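Local atomic coordinates of ATP grasp ligase (Microcystis aeruginosa MRC, PDB entry 5IG9), a protein that probably catalyses ATP-dependent ring closure of a ribosomally made precursor peptide in microviridin biosynthesis. Residues K28-D33 with G58-E63; R36-V41 with K95-S100; M75-K80 with S100-I105; L79-G84 with E91-E96. One frame throughout, in Å; residues are numbered along the deposited sequence.

Interaction 1: residues K28-D33 with G58-E63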
loop_
_atom_site.group_PDB
_atom_site.type_symbol
_atom_site.label_atom_id
_atom_site.label_comp_id
_atom_site.label_asym_id
_atom_site.label_seq_id
_atom_site.Cartn_x
_atom_site.Cartn_y
_atom_site.Cartn_z
ATOM N N LYS A 28 1.524 29.301 -7.020
ATOM C CA LYS A 28 1.255 29.210 -5.594
ATOM C C LYS A 28 1.285 27.756 -5.141
ATOM O O LYS A 28 1.195 26.828 -5.951
ATOM C CB LYS A 28 -0.099 29.846 -5.232
ATOM C CG LYS A 28 -1.269 29.402 -6.099
ATOM C CD LYS A 28 -1.452 30.309 -7.311
ATOM C CE LYS A 28 -2.659 29.892 -8.136
ATOM N NZ LYS A 28 -2.836 30.741 -9.347
ATOM N N ALA A 29 1.413 27.565 -3.828
ATOM C CA ALA A 29 1.513 26.230 -3.256
ATOM C C ALA A 29 0.846 26.197 -1.889
ATOM O O ALA A 29 1.031 27.112 -1.082
ATOM C CB ALA A 29 2.976 25.789 -3.135
ATOM N N PHE A 30 0.087 25.135 -1.636
ATOM C CA PHE A 30 -0.574 24.905 -0.358
ATOM C C PHE A 30 0.099 23.736 0.345
ATOM O O PHE A 30 0.282 22.672 -0.254
ATOM C CB PHE A 30 -2.067 24.623 -0.555
ATOM C CG PHE A 30 -2.820 24.376 0.727
ATOM C CD1 PHE A 30 -3.390 25.428 1.425
ATOM C CD2 PHE A 30 -2.970 23.092 1.227
ATOM C CE1 PHE A 30 -4.086 25.206 2.601
ATOM C CE2 PHE A 30 -3.664 22.863 2.403
ATOM C CZ PHE A 30 -4.222 23.920 3.090
ATOM N N ARG A 31 0.460 23.934 1.611
ATOM C CA ARG A 31 1.087 22.898 2.425
ATOM C C ARG A 31 0.022 22.180 3.245
ATOM O O ARG A 31 -0.685 22.810 4.039
ATOM C CB ARG A 31 2.152 23.493 3.345
ATOM C CG ARG A 31 2.642 22.523 4.410
ATOM C CD ARG A 31 3.915 23.009 5.075
ATOM N NE ARG A 31 4.366 22.082 6.104
ATOM C CZ ARG A 31 5.579 22.099 6.642
ATOM N NH1 ARG A 31 6.466 22.997 6.239
ATOM N NH2 ARG A 31 5.910 21.215 7.573
ATOM N N PHE A 32 -0.073 20.866 3.071
ATOM C CA PHE A 32 -1.059 20.039 3.761
ATOM C C PHE A 32 -0.320 19.103 4.713
ATOM O O PHE A 32 0.266 18.106 4.283
ATOM C CB PHE A 32 -1.905 19.261 2.756
ATOM C CG PHE A 32 -2.866 18.286 3.385
ATOM C CD1 PHE A 32 -3.624 18.648 4.487
ATOM C CD2 PHE A 32 -3.030 17.016 2.855
ATOM C CE1 PHE A 32 -4.515 17.753 5.063
ATOM C CE2 PHE A 32 -3.920 16.120 3.424
ATOM C CZ PHE A 32 -4.663 16.489 4.529
ATOM N N ASP A 33 -0.356 19.420 6.006
ATOM C CA ASP A 33 0.292 18.593 7.023
ATOM C C ASP A 33 -0.639 17.441 7.369
ATOM O O ASP A 33 -1.659 17.626 8.038
ATOM C CB ASP A 33 0.646 19.421 8.253
ATOM C CG ASP A 33 1.712 20.464 7.966
ATOM O OD1 ASP A 33 2.548 20.231 7.067
ATOM O OD2 ASP A 33 1.713 21.518 8.636
ATOM N N GLY A 58 -6.845 26.725 9.367
ATOM C CA GLY A 58 -6.919 28.043 9.974
ATOM C C GLY A 58 -7.379 29.094 8.984
ATOM O O GLY A 58 -8.447 28.963 8.378
ATOM N N ASP A 59 -6.563 30.136 8.803
ATOM C CA ASP A 59 -6.837 31.151 7.794
ATOM C C ASP A 59 -6.660 30.626 6.372
ATOM O O ASP A 59 -7.284 31.159 5.450
ATOM C CB ASP A 59 -5.929 32.367 8.007
ATOM C CG ASP A 59 -4.452 32.031 7.845
ATOM O OD1 ASP A 59 -3.843 31.528 8.815
ATOM O OD2 ASP A 59 -3.895 32.277 6.754
ATOM N N GLN A 60 -5.836 29.598 6.171
ATOM C CA GLN A 60 -5.565 29.106 4.827
ATOM C C GLN A 60 -6.665 28.158 4.364
ATOM O O GLN A 60 -7.274 27.444 5.164
ATOM C CB GLN A 60 -4.207 28.410 4.768
ATOM C CG GLN A 60 -3.039 29.352 4.502
ATOM C CD GLN A 60 -1.752 28.610 4.181
ATOM O OE1 GLN A 60 -1.230 27.864 5.009
ATOM N NE2 GLN A 60 -1.242 28.805 2.969
ATOM N N LYS A 61 -6.904 28.155 3.055
ATOM C CA LYS A 61 -8.028 27.446 2.461
ATOM C C LYS A 61 -7.667 27.062 1.036
ATOM O O LYS A 61 -7.216 27.908 0.259
ATOM C CB LYS A 61 -9.288 28.321 2.489
ATOM C CG LYS A 61 -10.472 27.763 1.719
ATOM C CD LYS A 61 -11.758 28.464 2.128
ATOM C CE LYS A 61 -12.126 28.139 3.571
ATOM N NZ LYS A 61 -12.864 29.269 4.205
ATOM N N LEU A 62 -7.866 25.792 0.695
ATOM C CA LEU A 62 -7.453 25.260 -0.599
ATOM C C LEU A 62 -8.630 24.537 -1.235
ATOM O O LEU A 62 -9.077 23.507 -0.723
ATOM C CB LEU A 62 -6.246 24.326 -0.438
ATOM C CG LEU A 62 -5.525 23.738 -1.654
ATOM C CD1 LEU A 62 -5.913 22.282 -1.831
ATOM C CD2 LEU A 62 -5.787 24.532 -2.933
ATOM N N GLU A 63 -9.133 25.080 -2.337
ATOM C CA GLU A 63 -10.169 24.410 -3.104
ATOM C C GLU A 63 -9.520 23.397 -4.035
ATOM O O GLU A 63 -8.589 23.728 -4.774
ATOM C CB GLU A 63 -11.000 25.421 -3.897
ATOM C CG GLU A 63 -11.769 26.411 -3.029
ATOM C CD GLU A 63 -13.249 26.465 -3.372
ATOM O OE1 GLU A 63 -14.068 26.678 -2.451
ATOM O OE2 GLU A 63 -13.597 26.293 -4.560
#
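Phe30 lies with one face of its ring under the CB of Leu62 and gives up more surface than any other residue here. CB of Leu62 stands 3.6 Å from the centroid of the Phe30 ring, only 13° off the ring normal, which makes a CH-pi contact over the centre of the face. The branch point follows: CG of Leu62 is 3.7 Å from CG of Phe30 and equally close to CB of Phe30, so the leucine covers the root of the ring as well as its middle. In Phe30, CG is anti to the backbone N (chi1 -180°), and this sends the ring across the gap toward strand 60-63. Gln60 meets a different part of the same ring: its CB comes to the edge, near the plane, 3.9 Å from CE1 of Phe30. From there its chain runs past the ring in the opposite sense, its amide plane turned well away from the ring plane.

The two strands belong to different sheets, 29-33 at the rim of the parallel sheet and 60-63 at the rim of the antiparallel one, and their segments run at 103° to each other. Ile55 of strand 54-57 also packs on Phe30 and Leu62. The direct contact is one of dispersion and CH-pi attraction, an apolar seam between the two sheets with Gln60 at its exposed border.

Interaction 2: residues R36-V41 with K95-S100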
loop_
_atom_site.group_PDB
_atom_site.type_symbol
_atom_site.label_atom_id
_atom_site.label_comp_id
_atom_site.label_asym_id
_atom_site.label_seq_id
_atom_site.Cartn_x
_atom_site.Cartn_y
_atom_site.Cartn_z
ATOM N N ARG A 36 -1.566 16.715 11.078
ATOM C CA ARG A 36 -2.481 17.639 11.733
ATOM C C ARG A 36 -3.921 17.464 11.266
ATOM O O ARG A 36 -4.758 18.334 11.525
ATOM C CB ARG A 36 -2.008 19.077 11.516
ATOM C CG ARG A 36 -0.659 19.347 12.168
ATOM C CD ARG A 36 -0.150 20.753 11.917
ATOM N NE ARG A 36 -1.204 21.755 12.009
ATOM C CZ ARG A 36 -1.556 22.552 11.005
ATOM N NH1 ARG A 36 -0.926 22.466 9.841
ATOM N NH2 ARG A 36 -2.528 23.441 11.166
ATOM N N PHE A 37 -4.213 16.368 10.576
ATOM C CA PHE A 37 -5.569 15.945 10.251
ATOM C C PHE A 37 -5.838 14.679 11.050
ATOM O O PHE A 37 -4.983 13.801 11.106
ATOM C CB PHE A 37 -5.715 15.697 8.744
ATOM C CG PHE A 37 -6.945 14.910 8.360
ATOM C CD1 PHE A 37 -8.159 15.548 8.158
ATOM C CD2 PHE A 37 -6.878 13.538 8.171
ATOM C CE1 PHE A 37 -9.286 14.829 7.796
ATOM C CE2 PHE A 37 -8.004 12.815 7.809
ATOM C CZ PHE A 37 -9.208 13.462 7.622
ATOM N N PRO A 38 -7.029 14.562 11.658
ATOM C CA PRO A 38 -8.186 15.461 11.604
ATOM C C PRO A 38 -8.273 16.449 12.764
ATOM O O PRO A 38 -9.226 17.226 12.840
ATOM C CB PRO A 38 -9.355 14.489 11.663
ATOM C CG PRO A 38 -8.856 13.425 12.599
ATOM C CD PRO A 38 -7.366 13.304 12.348
ATOM N N THR A 39 -7.280 16.410 13.654
ATOM C CA THR A 39 -7.336 17.200 14.881
ATOM C C THR A 39 -7.367 18.703 14.602
ATOM O O THR A 39 -8.033 19.450 15.330
ATOM C CB THR A 39 -6.148 16.832 15.777
ATOM O OG1 THR A 39 -6.244 15.450 16.149
ATOM C CG2 THR A 39 -6.128 17.683 17.046
ATOM N N GLU A 40 -6.680 19.171 13.559
ATOM C CA GLU A 40 -6.626 20.612 13.313
ATOM C C GLU A 40 -7.066 21.010 11.913
ATOM O O GLU A 40 -7.732 22.037 11.758
ATOM C CB GLU A 40 -5.192 21.128 13.572
ATOM C CG GLU A 40 -4.633 20.694 14.915
ATOM C CD GLU A 40 -3.162 20.999 15.069
ATOM O OE1 GLU A 40 -2.711 22.050 14.562
ATOM O OE2 GLU A 40 -2.454 20.179 15.693
ATOM N N VAL A 41 -6.722 20.225 10.900
ATOM C CA VAL A 41 -7.030 20.564 9.515
ATOM C C VAL A 41 -8.388 19.987 9.147
ATOM O O VAL A 41 -8.693 18.832 9.462
ATOM C CB VAL A 41 -5.929 20.049 8.567
ATOM C CG1 VAL A 41 -6.204 20.463 7.129
ATOM C CG2 VAL A 41 -4.567 20.553 9.016
ATOM N N LYS A 95 -6.412 4.298 10.438
ATOM C CA LYS A 95 -6.696 3.607 9.186
ATOM C C LYS A 95 -7.783 4.317 8.388
ATOM O O LYS A 95 -7.748 4.307 7.153
ATOM C CB LYS A 95 -7.090 2.158 9.476
ATOM C CG LYS A 95 -7.243 1.286 8.245
ATOM C CD LYS A 95 -7.353 -0.178 8.636
ATOM C CE LYS A 95 -7.710 -1.044 7.439
ATOM N NZ LYS A 95 -6.746 -0.883 6.315
ATOM N N GLU A 96 -8.748 4.940 9.069
ATOM C CA GLU A 96 -9.780 5.691 8.362
ATOM C C GLU A 96 -9.216 6.974 7.763
ATOM O O GLU A 96 -9.557 7.341 6.633
ATOM C CB GLU A 96 -10.943 6.006 9.304
ATOM C CG GLU A 96 -12.114 6.713 8.640
ATOM C CD GLU A 96 -12.940 5.787 7.767
ATOM O OE1 GLU A 96 -12.849 4.555 7.949
ATOM O OE2 GLU A 96 -13.679 6.296 6.898
ATOM N N CYS A 97 -8.356 7.670 8.511
ATOM C CA CYS A 97 -7.720 8.878 7.990
ATOM C C CYS A 97 -6.851 8.563 6.782
ATOM O O CYS A 97 -6.877 9.285 5.778
ATOM C CB CYS A 97 -6.884 9.543 9.082
ATOM S SG CYS A 97 -7.833 10.157 10.481
ATOM N N ARG A 98 -6.072 7.481 6.863
ATOM C CA ARG A 98 -5.177 7.125 5.767
ATOM C C ARG A 98 -5.962 6.813 4.500
ATOM O O ARG A 98 -5.640 7.313 3.419
ATOM C CB ARG A 98 -4.301 5.939 6.177
ATOM C CG ARG A 98 -3.400 5.413 5.073
ATOM C CD ARG A 98 -2.587 4.225 5.555
ATOM N NE ARG A 98 -2.553 3.161 4.559
ATOM C CZ ARG A 98 -1.604 3.023 3.641
ATOM N NH1 ARG A 98 -0.593 3.883 3.588
ATOM N NH2 ARG A 98 -1.663 2.021 2.775
ATOM N N LEU A 99 -7.015 6.001 4.618
ATOM C CA LEU A 99 -7.842 5.689 3.455
ATOM C C LEU A 99 -8.529 6.929 2.896
ATOM O O LEU A 99 -8.728 7.031 1.679
ATOM C CB LEU A 99 -8.887 4.640 3.817
ATOM C CG LEU A 99 -8.370 3.225 4.044
ATOM C CD1 LEU A 99 -9.542 2.330 4.350
ATOM C CD2 LEU A 99 -7.617 2.730 2.822
ATOM N N SER A 100 -8.904 7.873 3.763
ATOM C CA SER A 100 -9.582 9.084 3.305
ATOM C C SER A 100 -8.649 9.963 2.481
ATOM O O SER A 100 -8.997 10.389 1.373
ATOM C CB SER A 100 -10.121 9.875 4.497
ATOM O OG SER A 100 -10.947 9.082 5.328
#
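Pro38 and Cys97 mark the closest backbone approach, 7.5 Å from CA to CA, where the irregular loop 36-41 faces the middle of helix 87-107. A cis peptide bond precedes Pro38, and the loop is closed behind it by Arg36 O, which accepts from the N atoms of both Glu40 and Val41.

Cys97 carries the helix side of the contact. Its CB reaches CE2 of Phe37 at 3.7 Å, obliquely to the ring, and its SG lies 3.7 Å from CD of Pro38. With SG anti to the carbonyl carbon (chi1 -64°), the sulfur is brought against both loop side chains; it is 4.7 Å from the centroid of the Phe37 ring and 52° off the normal, an oblique sulfur-aromatic contact. Pro38 CB lies over one face of the Phe37 ring, offset toward its rim.

Asn146, Gln200 and Pro203 of the second subunit touch Phe37, Pro38 and Cys97 in turn. NE of Arg36 bonds OE1 of Glu40 at 3.0 Å, from above the carboxylate plane, and its NH1 and NH2 form salt bridges with Asp33 and Asp57. The loop's charges thus pair away from the helix; the contact itself is buried and apolar.

Interaction 3: residues M75-K80 with S100-I105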
loop_
_atom_site.group_PDB
_atom_site.type_symbol
_atom_site.label_atom_id
_atom_site.label_comp_id
_atom_site.label_asym_id
_atom_site.label_seq_id
_atom_site.Cartn_x
_atom_site.Cartn_y
_atom_site.Cartn_z
ATOM N N MET A 75 3.748 11.209 4.202
ATOM C CA MET A 75 2.417 10.722 4.552
ATOM C C MET A 75 2.430 10.261 6.005
ATOM O O MET A 75 2.807 9.123 6.298
ATOM C CB MET A 75 1.990 9.597 3.615
ATOM C CG MET A 75 1.926 9.998 2.148
ATOM S SD MET A 75 3.536 10.202 1.355
ATOM C CE MET A 75 4.273 8.596 1.642
ATOM N N ARG A 76 2.012 11.142 6.916
ATOM C CA ARG A 76 1.934 10.801 8.332
ATOM C C ARG A 76 0.515 11.002 8.851
ATOM O O ARG A 76 0.285 11.824 9.743
ATOM C CB ARG A 76 2.930 11.638 9.137
ATOM C CG ARG A 76 4.369 11.501 8.668
ATOM C CD ARG A 76 4.830 10.058 8.742
ATOM N NE ARG A 76 6.064 9.851 7.995
ATOM C CZ ARG A 76 7.280 9.967 8.514
ATOM N NH1 ARG A 76 7.431 10.287 9.792
ATOM N NH2 ARG A 76 8.348 9.762 7.754
ATOM N N TYR A 77 -0.439 10.241 8.315
ATOM C CA TYR A 77 -1.852 10.517 8.553
ATOM C C TYR A 77 -2.216 10.340 10.022
ATOM O O TYR A 77 -2.093 9.244 10.575
ATOM C CB TYR A 77 -2.717 9.605 7.688
ATOM C CG TYR A 77 -2.291 9.538 6.241
ATOM C CD1 TYR A 77 -2.541 10.591 5.370
ATOM C CD2 TYR A 77 -1.649 8.413 5.742
ATOM C CE1 TYR A 77 -2.154 10.527 4.046
ATOM C CE2 TYR A 77 -1.263 8.340 4.422
ATOM C CZ TYR A 77 -1.517 9.398 3.579
ATOM O OH TYR A 77 -1.132 9.323 2.261
ATOM N N GLY A 78 -2.662 11.429 10.648
ATOM C CA GLY A 78 -3.246 11.366 11.974
ATOM C C GLY A 78 -2.293 11.123 13.121
ATOM O O GLY A 78 -2.724 10.621 14.165
ATOM N N LEU A 79 -1.013 11.470 12.976
ATOM C CA LEU A 79 -0.069 11.217 14.061
ATOM C C LEU A 79 -0.401 12.052 15.289
ATOM O O LEU A 79 -0.305 11.568 16.425
ATOM C CB LEU A 79 1.359 11.496 13.601
ATOM C CG LEU A 79 1.974 10.504 12.614
ATOM C CD1 LEU A 79 3.489 10.618 12.652
ATOM C CD2 LEU A 79 1.528 9.083 12.919
ATOM N N LYS A 80 -0.812 13.302 15.086
ATOM C CA LYS A 80 -1.167 14.179 16.194
ATOM C C LYS A 80 -2.499 13.803 16.865
ATOM O O LYS A 80 -3.074 14.638 17.564
ATOM C CB LYS A 80 -1.206 15.636 15.721
ATOM C CG LYS A 80 0.165 16.309 15.668
ATOM C CD LYS A 80 0.041 17.788 15.374
ATOM C CE LYS A 80 0.725 18.608 16.451
ATOM N NZ LYS A 80 2.211 18.468 16.435
ATOM N N SER A 100 -8.904 7.873 3.763
ATOM C CA SER A 100 -9.582 9.084 3.305
ATOM C C SER A 100 -8.649 9.963 2.481
ATOM O O SER A 100 -8.997 10.389 1.373
ATOM C CB SER A 100 -10.121 9.875 4.497
ATOM O OG SER A 100 -10.947 9.082 5.328
ATOM N N ILE A 101 -7.467 10.265 3.020
ATOM C CA ILE A 101 -6.556 11.174 2.332
ATOM C C ILE A 101 -5.951 10.505 1.108
ATOM O O ILE A 101 -5.679 11.169 0.103
ATOM C CB ILE A 101 -5.468 11.678 3.297
ATOM C CG1 ILE A 101 -6.109 12.254 4.559
ATOM C CG2 ILE A 101 -4.618 12.741 2.621
ATOM C CD1 ILE A 101 -7.081 13.390 4.286
ATOM N N ARG A 102 -5.729 9.192 1.163
ATOM C CA ARG A 102 -5.275 8.474 -0.024
ATOM C C ARG A 102 -6.305 8.551 -1.140
ATOM O O ARG A 102 -5.949 8.709 -2.312
ATOM C CB ARG A 102 -4.979 7.015 0.319
ATOM C CG ARG A 102 -3.660 6.798 1.026
ATOM C CD ARG A 102 -3.491 5.347 1.425
ATOM N NE ARG A 102 -3.476 4.445 0.274
ATOM C CZ ARG A 102 -2.372 4.046 -0.348
ATOM N NH1 ARG A 102 -1.186 4.474 0.063
ATOM N NH2 ARG A 102 -2.452 3.223 -1.385
ATOM N N GLY A 103 -7.588 8.430 -0.797
ATOM C CA GLY A 103 -8.626 8.534 -1.808
ATOM C C GLY A 103 -8.715 9.926 -2.399
ATOM O O GLY A 103 -8.974 10.090 -3.595
ATOM N N MET A 104 -8.510 10.951 -1.568
ATOM C CA MET A 104 -8.467 12.319 -2.069
ATOM C C MET A 104 -7.349 12.490 -3.088
ATOM O O MET A 104 -7.567 13.017 -4.183
ATOM C CB MET A 104 -8.283 13.296 -0.910
ATOM C CG MET A 104 -8.090 14.728 -1.367
ATOM S SD MET A 104 -7.657 15.851 -0.027
ATOM C CE MET A 104 -5.884 15.618 0.049
ATOM N N ILE A 105 -6.139 12.049 -2.737
ATOM C CA ILE A 105 -4.994 12.223 -3.628
ATOM C C ILE A 105 -5.193 11.436 -4.916
ATOM O O ILE A 105 -4.916 11.933 -6.015
ATOM C CB ILE A 105 -3.695 11.812 -2.914
ATOM C CG1 ILE A 105 -3.484 12.681 -1.678
ATOM C CG2 ILE A 105 -2.507 11.907 -3.860
ATOM C CD1 ILE A 105 -2.386 12.188 -0.774
#
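Tyr77 packs against Ile101 in a buried, largely apolar contact between the loop after strand 69-72 and helix 87-107. CE1 of Tyr77 lies 3.6 Å from both CB and CG2 of Ile101, so the ring brings one ortho-meta side, CD1 and CE1, against the branched root of the isoleucine. CG2 of Ile101 is anti to the backbone N, while CG1 is anti to the carbonyl carbon (chi1 -52°); this sets CG2 beside CE1 and CG1 beside CD1.

The loop turns at this point. Arg76 to Leu79 form a type II beta turn with Tyr77 and Gly78 at its centre, Gly78 having the positive phi usual for glycine at that place. Strand, loop and helix are the first half of a beta-alpha-beta crossover leading to strand 111-113, in the Rossmann-like parallel sheet of the pre-ATP-grasp domain.

Farther along the helix, the aliphatic part of Arg102 meets the phenol: its CG is 3.8 Å from OH of Tyr77. The two side chains cross at about a right angle, guanidinium and ring planes 84° apart, while NH2 of Arg102 forms a salt bridge with Asp120. Tyr72 of strand 69-72 packs on Tyr77, Arg102 and Ile105.

Interaction 4: residues L79-G84 with E91-E96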
loop_
_atom_site.group_PDB
_atom_site.type_symbol
_atom_site.label_atom_id
_atom_site.label_comp_id
_atom_site.label_asym_id
_atom_site.label_seq_id
_atom_site.Cartn_x
_atom_site.Cartn_y
_atom_site.Cartn_z
ATOM N N LEU A 79 -1.013 11.470 12.976
ATOM C CA LEU A 79 -0.069 11.217 14.061
ATOM C C LEU A 79 -0.401 12.052 15.289
ATOM O O LEU A 79 -0.305 11.568 16.425
ATOM C CB LEU A 79 1.359 11.496 13.601
ATOM C CG LEU A 79 1.974 10.504 12.614
ATOM C CD1 LEU A 79 3.489 10.618 12.652
ATOM C CD2 LEU A 79 1.528 9.083 12.919
ATOM N N LYS A 80 -0.812 13.302 15.086
ATOM C CA LYS A 80 -1.167 14.179 16.194
ATOM C C LYS A 80 -2.499 13.803 16.865
ATOM O O LYS A 80 -3.074 14.638 17.564
ATOM C CB LYS A 80 -1.206 15.636 15.721
ATOM C CG LYS A 80 0.165 16.309 15.668
ATOM C CD LYS A 80 0.041 17.788 15.374
ATOM C CE LYS A 80 0.725 18.608 16.451
ATOM N NZ LYS A 80 2.211 18.468 16.435
ATOM N N LEU A 81 -2.994 12.585 16.682
ATOM C CA LEU A 81 -4.112 12.135 17.493
ATOM C C LEU A 81 -3.664 12.016 18.947
ATOM O O LEU A 81 -2.546 11.567 19.213
ATOM C CB LEU A 81 -4.645 10.789 17.009
ATOM C CG LEU A 81 -5.580 10.836 15.801
ATOM C CD1 LEU A 81 -5.932 9.432 15.328
ATOM C CD2 LEU A 81 -6.834 11.619 16.140
ATOM N N PRO A 82 -4.501 12.414 19.907
ATOM C CA PRO A 82 -4.064 12.424 21.307
ATOM C C PRO A 82 -3.595 11.056 21.780
ATOM O O PRO A 82 -4.152 10.019 21.410
ATOM C CB PRO A 82 -5.317 12.876 22.062
ATOM C CG PRO A 82 -6.074 13.676 21.079
ATOM C CD PRO A 82 -5.849 12.990 19.755
ATOM N N ASP A 83 -2.558 11.068 22.619
ATOM C CA ASP A 83 -2.044 9.824 23.178
ATOM C C ASP A 83 -3.034 9.203 24.156
ATOM O O ASP A 83 -3.099 7.974 24.284
ATOM C CB ASP A 83 -0.701 10.074 23.862
ATOM C CG ASP A 83 -0.628 11.436 24.532
ATOM O OD1 ASP A 83 -1.272 12.388 24.035
ATOM O OD2 ASP A 83 0.085 11.558 25.552
ATOM N N GLY A 84 -3.819 10.031 24.847
ATOM C CA GLY A 84 -4.729 9.531 25.854
ATOM C C GLY A 84 -6.005 8.955 25.277
ATOM O O GLY A 84 -6.987 8.732 25.996
ATOM N N GLU A 91 -6.167 3.246 16.649
ATOM C CA GLU A 91 -5.688 2.501 15.490
ATOM C C GLU A 91 -6.720 2.507 14.369
ATOM O O GLU A 91 -6.366 2.605 13.188
ATOM C CB GLU A 91 -5.333 1.067 15.891
ATOM C CG GLU A 91 -4.169 0.957 16.868
ATOM C CD GLU A 91 -2.931 1.699 16.399
ATOM O OE1 GLU A 91 -2.738 2.863 16.812
ATOM O OE2 GLU A 91 -2.152 1.123 15.609
ATOM N N ALA A 92 -8.005 2.420 14.723
ATOM C CA ALA A 92 -9.061 2.447 13.716
ATOM C C ALA A 92 -9.190 3.830 13.088
ATOM O O ALA A 92 -9.470 3.951 11.890
ATOM C CB ALA A 92 -10.386 2.014 14.338
ATOM N N SER A 93 -8.998 4.883 13.885
ATOM C CA SER A 93 -9.046 6.239 13.351
ATOM C C SER A 93 -7.900 6.491 12.380
ATOM O O SER A 93 -8.086 7.151 11.352
ATOM C CB SER A 93 -9.013 7.255 14.493
ATOM O OG SER A 93 -9.008 8.582 13.999
ATOM N N LEU A 94 -6.706 5.979 12.692
ATOM C CA LEU A 94 -5.572 6.142 11.789
ATOM C C LEU A 94 -5.856 5.508 10.433
ATOM O O LEU A 94 -5.579 6.101 9.386
ATOM C CB LEU A 94 -4.313 5.534 12.406
ATOM C CG LEU A 94 -3.684 6.250 13.600
ATOM C CD1 LEU A 94 -2.497 5.464 14.138
ATOM C CD2 LEU A 94 -3.262 7.652 13.211
ATOM N N LYS A 95 -6.412 4.298 10.438
ATOM C CA LYS A 95 -6.696 3.607 9.186
ATOM C C LYS A 95 -7.783 4.317 8.388
ATOM O O LYS A 95 -7.748 4.307 7.153
ATOM C CB LYS A 95 -7.090 2.158 9.476
ATOM C CG LYS A 95 -7.243 1.286 8.245
ATOM C CD LYS A 95 -7.353 -0.178 8.636
ATOM C CE LYS A 95 -7.710 -1.044 7.439
ATOM N NZ LYS A 95 -6.746 -0.883 6.315
ATOM N N GLU A 96 -8.748 4.940 9.069
ATOM C CA GLU A 96 -9.780 5.691 8.362
ATOM C C GLU A 96 -9.216 6.974 7.763
ATOM O O GLU A 96 -9.557 7.341 6.633
ATOM C CB GLU A 96 -10.943 6.006 9.304
ATOM C CG GLU A 96 -12.114 6.713 8.640
ATOM C CD GLU A 96 -12.940 5.787 7.767
ATOM O OE1 GLU A 96 -12.849 4.555 7.949
ATOM O OE2 GLU A 96 -13.679 6.296 6.898
#
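Leu81 and Leu94 make the apolar part of the contact, methyl against methyl: CD1 of Leu81 lies 3.8 Å from CD2 of Leu94. The two side chains run alongside in opposite senses. In Leu94, CG is anti to the carbonyl carbon (chi1 -71°), and the branch carries CD2 over toward the loop although the bond to its CB does not point there. The same methyl comes within 4.4 Å of the backbone N of Leu79, and Leu79 adds a more exposed margin to the patch.

A second kind of contact sets a methyl beside a hydroxyl. CD1 of Leu81 is 3.5 Å from OG of Ser93 and 3.9 Å from its CB, so this one methyl rests against both helix residues. OG of Ser93 is not left to the leucine: it hydrogen-bonds the carbonyl O of Phe201 of the second subunit. CD1 of Leu81 thus lies beside a polar link between the subunits.

Polar ties between loop and helix use a donor just ahead of 91-96: NH2 of Arg90 bonds O of Leu79 and, weakly, O of Leu81. Through its other methyl, CD2, Leu81 also packs on Thr39. Loop and helix form the connecting part of a beta-alpha-beta unit, strand 69-72, helix 87-107, strand 111-113, with the long connection after the first strand folding back along the first turns of the helix.

How the interactions relate
All four contacts lie within the pre-ATP-grasp domain. Interactions 2, 3 and 4 share helix 87-107 at successive levels: 91-96 in interaction 4, 95-100 in interaction 2 and 100-105 in interaction 3. The centres of interactions 2 and 3 are about 5 Å apart, those of 2 and 4 about 8 Å. Interaction 1 joins the parallel and antiparallel sheets, its centre about 15 Å from those of interactions 2 and 3; Phe32 of strand 29-33 reaches Val41, Ile101 and Met104 and so connects interactions 1, 2 and 3. Along the chain, 1 closes before 3 and 4 open, while 2 crosses 1 and 3. Helix 87-107 thus packs against loops 36-41 and 75-84 and meets the second subunit.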